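Long-range contact in putative secreted endoglycosylceramidase (Rhodococcus hoagii, PDB 6JYZ), which probably hydrolyses the glycosidic bond between sugar and ceramide in galactosylceramide-type glycolipids, as a family 5 glycoside hydrolase: residues A434-P442 / L454-R462. Residues are numbered along the deposited sequence; the frame is centred on the assembly and turned at random.
Sequences AWYPGAERP and LTRVDGGWR
The indole of Trp461 is packed between Arg441 and Pro442 on one face and Arg456 on the other, a worked example of an aromatic side chain held between a loop and its own hairpin. Over the first face, Pro442 CD sits 3.5 Å from the centroid of the five-membered ring, only 8° off its normal, while Arg441 CG makes a second CH-pi contact above the six-membered ring. On the opposite face Arg456 CA lies toward the rim, and the bend at chi3 turns the face of the guanidinium to CZ2 at the rim of the indole. Leu454 CD2 adds an apolar contact, 4.0 Å from Pro442 CG; its other methyl, CD1, rests against a face of the Arg441 guanidinium, offset toward the rim.

Backbone pairing joins the strands. Tyr436 and Trp461 form an antiparallel hydrogen-bonded pair, Tyr436 N reaching Trp461 O at 3.0 Å and Trp461 N returning to Tyr436 O. Gly438 N then bonds almost straight to Gly459 O (2.9 Å, 171°). The strands belong to the C-terminal beta-sandwich that accompanies the catalytic barrel, and the type II turn Val457-Gly460 closes the hairpin of strands 452-457 and 460-467.

Among the polar side-chain contacts, Arg456 NH1 uses an in-plane lone pair of Ala439 O at 3.0 Å, though the bond is bent and the oxygen lies out of the guanidinium plane. Trp461 NE1 makes a weak bond to Gly438 O. A water donates to Gly438 O and Gly460 O, bridging loop and hairpin.

On the other side of the strands, Trp435 CG stands anti to the backbone N (chi1 162°), and the indole's six-membered end rests against Gly459 and Gly460. CH2 comes within 3.7 Å of Gly460 CA, an approach possible because Gly460 has no side chain; Val457 CG2 meets the ring edge at CZ3. Trp435 NE1 bonds to Ala406 O, and Arg462 forms a salt bridge with Glu433.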
loop_
_atom_site.group_PDB
_atom_site.type_symbol
_atom_site.label_atom_id
_atom_site.label_comp_id
_atom_site.label_asym_id
_atom_site.label_seq_id
_atom_site.Cartn_x
_atom_site.Cartn_y
_atom_site.Cartn_z
ATOM N N ALA A 434 18.667 11.573 -4.624
ATOM C CA ALA A 434 18.221 10.666 -5.674
ATOM C C ALA A 434 18.862 9.304 -5.524
ATOM O O ALA A 434 19.986 9.177 -4.959
ATOM C CB ALA A 434 18.428 11.253 -7.038
ATOM N N TRP A 435 18.217 8.276 -6.071
ATOM C CA TRP A 435 18.702 6.901 -6.102
ATOM C C TRP A 435 19.054 6.482 -7.518
ATOM O O TRP A 435 18.327 6.782 -8.458
ATOM C CB TRP A 435 17.531 6.002 -5.621
ATOM C CG TRP A 435 17.675 4.557 -5.973
ATOM C CD1 TRP A 435 17.030 3.870 -6.977
ATOM C CD2 TRP A 435 18.563 3.556 -5.389
ATOM N NE1 TRP A 435 17.425 2.555 -7.047
ATOM C CE2 TRP A 435 18.387 2.345 -6.089
ATOM C CE3 TRP A 435 19.444 3.607 -4.285
ATOM C CZ2 TRP A 435 19.042 1.167 -5.679
ATOM C CZ3 TRP A 435 20.085 2.424 -3.901
ATOM C CH2 TRP A 435 19.878 1.232 -4.596
ATOM N N TYR A 436 20.127 5.674 -7.620
ATOM C CA TYR A 436 20.489 5.027 -8.872
ATOM C C TYR A 436 20.866 3.582 -8.577
ATOM O O TYR A 436 21.677 3.365 -7.672
ATOM C CB TYR A 436 21.701 5.700 -9.564
ATOM C CG TYR A 436 21.457 7.139 -9.919
ATOM C CD1 TYR A 436 21.619 8.143 -8.977
ATOM C CD2 TYR A 436 20.990 7.449 -11.172
ATOM C CE1 TYR A 436 21.252 9.442 -9.241
ATOM C CE2 TYR A 436 20.651 8.773 -11.473
ATOM C CZ TYR A 436 20.773 9.746 -10.509
ATOM O OH TYR A 436 20.376 11.033 -10.765
ATOM N N PRO A 437 20.347 2.573 -9.272
ATOM C CA PRO A 437 20.702 1.182 -8.975
ATOM C C PRO A 437 22.007 0.779 -9.650
ATOM O O PRO A 437 22.376 1.330 -10.693
ATOM C CB PRO A 437 19.546 0.376 -9.640
ATOM C CG PRO A 437 19.123 1.257 -10.824
ATOM C CD PRO A 437 19.305 2.681 -10.305
ATOM N N GLY A 438 22.583 -0.275 -9.086
ATOM C CA GLY A 438 23.618 -1.040 -9.791
ATOM C C GLY A 438 25.011 -0.683 -9.321
ATOM O O GLY A 438 25.286 0.360 -8.727
ATOM N N ALA A 439 25.920 -1.621 -9.657
ATOM C CA ALA A 439 27.292 -1.463 -9.210
ATOM C C ALA A 439 28.054 -0.400 -10.001
ATOM O O ALA A 439 28.903 0.251 -9.397
ATOM C CB ALA A 439 27.985 -2.817 -9.309
ATOM N N GLU A 440 27.718 -0.164 -11.280
ATOM C CA GLU A 440 28.446 0.789 -12.112
ATOM C C GLU A 440 28.080 2.201 -11.666
ATOM O O GLU A 440 26.901 2.494 -11.432
ATOM C CB GLU A 440 27.975 0.621 -13.561
ATOM C CG GLU A 440 27.780 -0.842 -13.972
ATOM C CD GLU A 440 26.565 -1.653 -13.474
ATOM O OE1 GLU A 440 25.467 -1.064 -13.177
ATOM O OE2 GLU A 440 26.698 -2.907 -13.396
ATOM N N ARG A 441 29.057 3.112 -11.622
ATOM C CA ARG A 441 28.815 4.484 -11.228
ATOM C C ARG A 441 27.898 5.170 -12.228
ATOM O O ARG A 441 28.108 5.207 -13.448
ATOM C CB ARG A 441 30.126 5.290 -11.213
ATOM C CG ARG A 441 30.053 6.599 -10.454
ATOM C CD ARG A 441 31.452 7.194 -10.203
ATOM N NE ARG A 441 31.349 8.630 -9.926
ATOM C CZ ARG A 441 31.019 9.566 -10.835
ATOM N NH1 ARG A 441 30.736 9.230 -12.102
ATOM N NH2 ARG A 441 30.943 10.829 -10.446
ATOM N N PRO A 442 26.854 5.879 -11.721
ATOM C CA PRO A 442 25.999 6.664 -12.581
ATOM C C PRO A 442 26.895 7.692 -13.271
ATOM O O PRO A 442 27.807 8.275 -12.660
ATOM C CB PRO A 442 25.038 7.382 -11.593
ATOM C CG PRO A 442 25.077 6.533 -10.403
ATOM C CD PRO A 442 26.490 5.985 -10.290
ATOM N N LEU A 454 28.104 11.587 -4.993
ATOM C CA LEU A 454 27.551 10.291 -5.324
ATOM C C LEU A 454 28.209 9.306 -4.382
ATOM O O LEU A 454 29.446 9.200 -4.393
ATOM C CB LEU A 454 27.928 9.991 -6.771
ATOM C CG LEU A 454 26.892 10.165 -7.872
ATOM C CD1 LEU A 454 27.464 9.757 -9.235
ATOM C CD2 LEU A 454 25.611 9.348 -7.619
ATOM N N THR A 455 27.454 8.620 -3.555
ATOM C CA THR A 455 27.907 7.728 -2.515
ATOM C C THR A 455 27.470 6.317 -2.897
ATOM O O THR A 455 26.265 6.036 -3.074
ATOM C CB THR A 455 27.286 8.148 -1.167
ATOM O OG1 THR A 455 27.815 9.469 -0.953
ATOM C CG2 THR A 455 27.673 7.210 -0.027
ATOM N N ARG A 456 28.404 5.359 -2.965
ATOM C CA ARG A 456 28.020 3.988 -3.121
ATOM C C ARG A 456 27.304 3.583 -1.868
ATOM O O ARG A 456 27.740 3.876 -0.735
ATOM C CB ARG A 456 29.190 2.979 -3.426
ATOM C CG ARG A 456 28.748 1.554 -3.736
ATOM C CD ARG A 456 29.841 0.458 -3.840
ATOM N NE ARG A 456 30.786 0.769 -4.904
ATOM C CZ ARG A 456 30.634 0.370 -6.175
ATOM N NH1 ARG A 456 29.542 -0.280 -6.563
ATOM N NH2 ARG A 456 31.575 0.600 -7.083
ATOM N N VAL A 457 26.193 2.950 -2.108
ATOM C CA VAL A 457 25.458 2.429 -0.999
ATOM C C VAL A 457 25.196 1.003 -1.378
ATOM O O VAL A 457 25.395 0.454 -2.521
ATOM C CB VAL A 457 24.170 3.250 -0.612
ATOM C CG1 VAL A 457 24.520 4.736 -0.468
ATOM C CG2 VAL A 457 23.163 3.023 -1.837
ATOM N N ASP A 458 24.639 0.285 -0.435
ATOM C CA ASP A 458 24.340 -1.060 -0.813
ATOM C C ASP A 458 23.302 -1.210 -1.971
ATOM O O ASP A 458 22.198 -0.653 -1.915
ATOM C CB ASP A 458 23.844 -1.734 0.475
ATOM C CG ASP A 458 23.865 -3.231 0.313
ATOM O OD1 ASP A 458 24.908 -3.775 -0.141
ATOM O OD2 ASP A 458 22.919 -3.849 0.848
ATOM N N GLY A 459 23.555 -1.916 -3.069
ATOM C CA GLY A 459 22.729 -2.107 -4.244
ATOM C C GLY A 459 22.724 -0.934 -5.292
ATOM O O GLY A 459 22.080 -1.042 -6.317
ATOM N N GLY A 460 23.418 0.124 -5.007
ATOM C CA GLY A 460 23.359 1.253 -5.922
ATOM C C GLY A 460 24.122 2.402 -5.366
ATOM O O GLY A 460 25.181 2.238 -4.759
ATOM N N TRP A 461 23.561 3.601 -5.585
ATOM C CA TRP A 461 24.194 4.858 -5.344
ATOM C C TRP A 461 23.172 5.861 -4.868
ATOM O O TRP A 461 22.031 5.859 -5.353
ATOM C CB TRP A 461 24.833 5.433 -6.605
ATOM C CG TRP A 461 25.832 4.500 -7.195
ATOM C CD1 TRP A 461 25.592 3.392 -7.951
ATOM C CD2 TRP A 461 27.248 4.641 -7.041
ATOM N NE1 TRP A 461 26.788 2.788 -8.239
ATOM C CE2 TRP A 461 27.804 3.555 -7.759
ATOM C CE3 TRP A 461 28.084 5.574 -6.417
ATOM C CZ2 TRP A 461 29.191 3.349 -7.792
ATOM C CZ3 TRP A 461 29.458 5.409 -6.499
ATOM C CH2 TRP A 461 29.980 4.307 -7.190
ATOM N N ARG A 462 23.575 6.723 -3.942
ATOM C CA ARG A 462 22.747 7.864 -3.528
ATOM C C ARG A 462 23.419 9.126 -3.961
ATOM O O ARG A 462 24.651 9.327 -3.726
ATOM C CB ARG A 462 22.544 7.843 -2.021
ATOM C CG ARG A 462 21.572 6.758 -1.591
ATOM C CD ARG A 462 20.089 7.190 -1.879
ATOM N NE ARG A 462 19.723 8.355 -1.090
ATOM C CZ ARG A 462 19.267 8.333 0.133
ATOM N NH1 ARG A 462 19.122 7.170 0.722
ATOM N NH2 ARG A 462 18.993 9.491 0.714
HETATM O O HOH W 1 26.519 -0.090 -5.888
#